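Local coordinates for K Homology domain-containing protein (Pyrococcus horikoshii, PDB 2E3U), which probably binds RNA as a Dim2p-type pre-ribosomal RNA processing factor built on two KH domains, at residues R94-A99 with E107-L112; I100-S105 with G166-I171. All coordinates share one frame; numbering follows the deposited sequence.

How the interactions relate
Both contacts are largely buried, close to the middle of the chain, and both draw on helix 87-101, interaction 1 on its body and interaction 2 on its end and the turn beyond. Interaction 1 packs the helix against the short helical segment that follows it and has no hydrogen bond across it, only packing of apolar side chains on one another and on backbone. Interaction 2 instead sets the turn after the helix on strand 168-173 and mixes aromatic packing with a hydrogen bond from the partly exposed Arg102 and a water bridge. The two meet through a probable backbone hydrogen bond between Phe104 N and Ala99 O at 3.0 Å, and Ala109 also packs on Ile100.

Interaction 1: residues R94-A99 with E107-L112; sequences RDIVLA and ERAFRL
Two similar first torsions set up the contact: in Ile96 (chi1 -70°) and in Leu112 (chi1 -77°) the gamma carbon CG1 or CG lies opposite the carbonyl carbon and beside the backbone N, and the two side chains run antiparallel alongside one another, with Ile96 CG1 4.0 Å from Leu112 CB. The same torsion sends Ile96 CG2 to the alanine, 4.0 Å from Ala109 CB. Ile96 CD1 meets the Phe110 ring obliquely, 4.0 Å from Phe110 CD1. The backbones come nearest at Ile96 and Ala109, whose CA atoms lie 5.2 Å apart; one turn on, the small side chains of Ala99 and Ala109 meet, CB to CB at 3.8 Å. Leu112 CD1 fits beside the helix backbone, 3.4 Å from Asp95 O, while also touching the methyl of Ala99. Asp95 offers its CB to that leucine methyl and turns its carboxylate to Arg94 in a side-on salt bridge, Arg94 NE lying 2.8 Å from Asp95 OD1 and NH2 joining it from the same face. With an alanine here the CB contact to Leu112 would remain, but NE and NH2 of Arg94 would probably lose their carboxylate and the guanidinium would be less firmly fixed. Strand 168-173 covers Ala99 and Leu112 through Ile172. The arrangement is two consecutive helices packed through small and branched apolar side chains, the last helix of the first KH fold against the short one leading to the second.

Interaction 2: residues I100-S105 with G166-I171; sequences IGRGFS and GKTVAI
Arg102, Ala170 and Phe104 supply most of the buried surface, with Thr168 close behind. Bends at chi2 (-73°) and chi3 (95°) turn the Arg102 chain so that it crosses the Thr168 side chain nearly perpendicularly. Arg102 NH1 donates to Thr168 OG1 at 2.8 Å, nearly straight at 169° and with the oxygen lying in the guanidinium plane, so the threonine is met at the edge of the group. Thr168 CG2 meanwhile sits 3.5 Å from the same NH1. Closer to the backbone, Arg102 CB rests 4.0 Å from Ala170 CB. That alanine methyl also receives the ring of Phe104, whose CE1 lies 3.7 Å away, while Phe104 CZ approaches Ala170 O obliquely at 3.3 Å. A water bridges the same elements, lying 2.9 Å from Thr168 OG1 and donating to Arg102 O, which also accepts from Ser163 OG. The phenylalanine is brought over the strand by a Schellman motif: Gly103, with positive phi, is the C-prime residue, Gly103 N bonding Ile100 O at 3.0 Å and Phe104 N bonding Ala99 O. Here the helix end thus sets Arg102 and Phe104 on the sheet of the second KH domain. Strand 168-173 runs between 118-123 and 161-165. Arg102 and Ala170 both touch Ile121 of the first, Phe104 reaches Ser161 and Ser163 of the second, and Val169 and Ile171, pointing away from the turn, pack on helix 175-189.

Interaction 1: residues R94-A99 with E107-L112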
# COMPACT_ATOMS: atom_id res chain seq x y z
N ARG A 94 6.58 0.98 9.48
CA ARG A 94 5.61 -0.09 9.58
C ARG A 94 4.68 -0.11 8.35
O ARG A 94 4.37 -1.17 7.79
CB ARG A 94 4.77 0.09 10.85
CG ARG A 94 3.56 -0.89 10.90
CD ARG A 94 2.39 -0.35 11.69
NE ARG A 94 1.88 0.88 11.14
CZ ARG A 94 1.35 1.87 11.87
NH1 ARG A 94 1.29 1.76 13.18
NH2 ARG A 94 0.88 2.97 11.28
N ASP A 95 4.24 1.09 7.94
CA ASP A 95 3.34 1.25 6.83
C ASP A 95 4.02 0.89 5.51
O ASP A 95 3.38 0.34 4.64
CB ASP A 95 2.80 2.68 6.81
CG ASP A 95 1.82 2.95 7.93
OD1 ASP A 95 1.41 2.01 8.66
OD2 ASP A 95 1.45 4.12 8.09
N ILE A 96 5.30 1.15 5.39
CA ILE A 96 6.07 0.71 4.22
C ILE A 96 6.13 -0.80 4.12
O ILE A 96 5.90 -1.37 3.04
CB ILE A 96 7.51 1.29 4.25
CG1 ILE A 96 7.47 2.79 4.01
CG2 ILE A 96 8.43 0.56 3.22
CD1 ILE A 96 8.80 3.49 4.38
N VAL A 97 6.47 -1.45 5.25
CA VAL A 97 6.36 -2.91 5.39
C VAL A 97 4.99 -3.47 5.00
O VAL A 97 4.89 -4.44 4.21
CB VAL A 97 6.66 -3.34 6.86
CG1 VAL A 97 6.40 -4.84 7.06
CG2 VAL A 97 8.11 -2.97 7.23
N LEU A 98 3.94 -2.89 5.59
CA LEU A 98 2.54 -3.24 5.23
C LEU A 98 2.19 -3.03 3.75
O LEU A 98 1.49 -3.85 3.17
CB LEU A 98 1.53 -2.44 6.07
CG LEU A 98 1.42 -2.80 7.53
CD1 LEU A 98 0.49 -1.78 8.17
CD2 LEU A 98 0.87 -4.27 7.64
N ALA A 99 2.66 -1.90 3.18
CA ALA A 99 2.46 -1.58 1.77
C ALA A 99 3.15 -2.63 0.84
O ALA A 99 2.53 -3.11 -0.10
CB ALA A 99 2.99 -0.15 1.47
N GLU A 107 10.06 0.48 -4.07
CA GLU A 107 10.18 1.82 -4.67
C GLU A 107 8.88 2.63 -4.52
O GLU A 107 8.92 3.82 -4.24
CB GLU A 107 10.57 1.75 -6.16
CG GLU A 107 11.91 1.00 -6.44
CD GLU A 107 13.16 1.85 -6.22
OE1 GLU A 107 13.21 2.57 -5.19
OE2 GLU A 107 14.11 1.80 -7.08
N ARG A 108 7.76 1.96 -4.76
CA ARG A 108 6.40 2.54 -4.66
C ARG A 108 5.95 2.74 -3.22
O ARG A 108 5.42 3.81 -2.92
CB ARG A 108 5.40 1.70 -5.46
CG ARG A 108 5.65 1.81 -7.02
CD ARG A 108 4.35 2.07 -7.78
NE ARG A 108 3.28 1.08 -7.54
CZ ARG A 108 1.99 1.31 -7.78
NH1 ARG A 108 1.06 0.37 -7.56
NH2 ARG A 108 1.60 2.50 -8.25
N ALA A 109 6.18 1.75 -2.34
CA ALA A 109 5.96 1.93 -0.87
C ALA A 109 6.73 3.10 -0.24
O ALA A 109 6.21 3.77 0.68
CB ALA A 109 6.29 0.66 -0.13
N PHE A 110 7.96 3.37 -0.71
CA PHE A 110 8.76 4.51 -0.18
C PHE A 110 8.12 5.89 -0.38
O PHE A 110 8.52 6.86 0.27
CB PHE A 110 10.17 4.56 -0.77
CG PHE A 110 11.14 3.60 -0.15
CD1 PHE A 110 11.25 3.48 1.23
CD2 PHE A 110 12.00 2.86 -0.95
CE1 PHE A 110 12.16 2.60 1.81
CE2 PHE A 110 12.94 1.96 -0.39
CZ PHE A 110 13.01 1.84 0.99
N ARG A 111 7.13 5.98 -1.25
CA ARG A 111 6.23 7.16 -1.26
C ARG A 111 5.76 7.56 0.16
O ARG A 111 5.67 8.74 0.48
CB ARG A 111 5.00 6.92 -2.15
CG ARG A 111 4.16 8.20 -2.41
CD ARG A 111 2.88 7.91 -3.17
NE ARG A 111 2.06 9.11 -3.14
CZ ARG A 111 1.16 9.47 -4.06
NH1 ARG A 111 0.52 10.60 -3.87
NH2 ARG A 111 0.90 8.70 -5.15
N LEU A 112 5.50 6.56 1.01
CA LEU A 112 4.98 6.77 2.34
C LEU A 112 5.91 7.60 3.24
O LEU A 112 5.46 8.10 4.26
CB LEU A 112 4.66 5.45 3.02
CG LEU A 112 3.37 4.78 2.55
CD1 LEU A 112 3.51 3.31 2.91
CD2 LEU A 112 2.21 5.41 3.26

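Interaction 2: residues I100-S105 with G166-I171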
# COMPACT_ATOMS: atom_id res chain seq x y z
N ILE A 100 4.42 -2.94 1.11
CA ILE A 100 5.11 -4.05 0.43
C ILE A 100 4.35 -5.39 0.59
O ILE A 100 4.13 -6.11 -0.37
CB ILE A 100 6.59 -4.17 0.94
CG1 ILE A 100 7.34 -2.87 0.64
CG2 ILE A 100 7.32 -5.41 0.29
CD1 ILE A 100 8.74 -2.78 1.32
N GLY A 101 3.94 -5.71 1.80
CA GLY A 101 3.16 -6.88 2.05
C GLY A 101 1.87 -6.96 1.28
O GLY A 101 1.45 -8.07 0.91
N ARG A 102 1.24 -5.81 1.03
CA ARG A 102 -0.00 -5.75 0.26
C ARG A 102 0.21 -5.52 -1.26
O ARG A 102 -0.67 -5.00 -1.98
CB ARG A 102 -0.92 -4.68 0.86
CG ARG A 102 -1.48 -5.05 2.23
CD ARG A 102 -2.54 -6.14 2.07
NE ARG A 102 -2.04 -7.50 2.24
CZ ARG A 102 -2.53 -8.58 1.63
NH1 ARG A 102 -3.51 -8.48 0.73
NH2 ARG A 102 -2.00 -9.76 1.90
N GLY A 103 1.41 -5.83 -1.71
CA GLY A 103 1.66 -5.85 -3.14
C GLY A 103 2.34 -4.66 -3.78
O GLY A 103 2.62 -4.73 -4.97
N PHE A 104 2.63 -3.58 -3.03
CA PHE A 104 3.45 -2.48 -3.59
C PHE A 104 4.91 -2.92 -3.71
O PHE A 104 5.43 -3.58 -2.81
CB PHE A 104 3.37 -1.20 -2.71
CG PHE A 104 2.10 -0.39 -2.89
CD1 PHE A 104 1.13 -0.35 -1.89
CD2 PHE A 104 1.87 0.34 -4.05
CE1 PHE A 104 -0.04 0.41 -2.02
CE2 PHE A 104 0.70 1.08 -4.22
CZ PHE A 104 -0.27 1.12 -3.20
N SER A 105 5.58 -2.55 -4.80
CA SER A 105 7.04 -2.67 -4.84
C SER A 105 7.59 -1.78 -3.76
O SER A 105 6.89 -0.85 -3.32
CB SER A 105 7.63 -2.25 -6.21
OG SER A 105 7.66 -0.82 -6.34
N GLY A 166 -4.38 -10.01 -3.92
CA GLY A 166 -5.18 -10.99 -3.19
C GLY A 166 -6.53 -10.42 -2.81
O GLY A 166 -7.33 -10.03 -3.68
N LYS A 167 -6.77 -10.35 -1.50
CA LYS A 167 -8.06 -9.97 -0.96
C LYS A 167 -8.17 -8.49 -0.60
O LYS A 167 -9.15 -8.07 0.01
CB LYS A 167 -8.40 -10.87 0.26
CG LYS A 167 -8.60 -12.36 -0.11
CD LYS A 167 -9.12 -13.18 1.06
CE LYS A 167 -10.65 -13.12 1.17
NZ LYS A 167 -11.20 -14.13 2.13
N THR A 168 -7.18 -7.69 -0.98
CA THR A 168 -7.17 -6.27 -0.63
C THR A 168 -6.90 -5.39 -1.82
O THR A 168 -6.38 -5.84 -2.83
CB THR A 168 -6.11 -5.91 0.43
OG1 THR A 168 -4.80 -6.18 -0.10
CG2 THR A 168 -6.32 -6.69 1.76
N VAL A 169 -7.26 -4.11 -1.67
CA VAL A 169 -6.72 -3.03 -2.48
C VAL A 169 -6.04 -2.14 -1.47
O VAL A 169 -6.58 -1.92 -0.40
CB VAL A 169 -7.83 -2.16 -3.18
CG1 VAL A 169 -7.23 -1.27 -4.28
CG2 VAL A 169 -8.85 -3.02 -3.78
N ALA A 170 -4.85 -1.62 -1.80
CA ALA A 170 -4.13 -0.72 -0.89
C ALA A 170 -3.83 0.60 -1.62
O ALA A 170 -3.54 0.59 -2.80
CB ALA A 170 -2.85 -1.36 -0.37
N ILE A 171 -3.92 1.72 -0.90
CA ILE A 171 -3.84 3.04 -1.47
C ILE A 171 -2.83 3.86 -0.68
O ILE A 171 -2.76 3.75 0.54
CB ILE A 171 -5.21 3.76 -1.48
CG1 ILE A 171 -6.32 2.82 -1.99
CG2 ILE A 171 -5.14 5.04 -2.33
CD1 ILE A 171 -7.78 3.39 -1.94
O HOH W 1 -3.12 -4.68 -1.88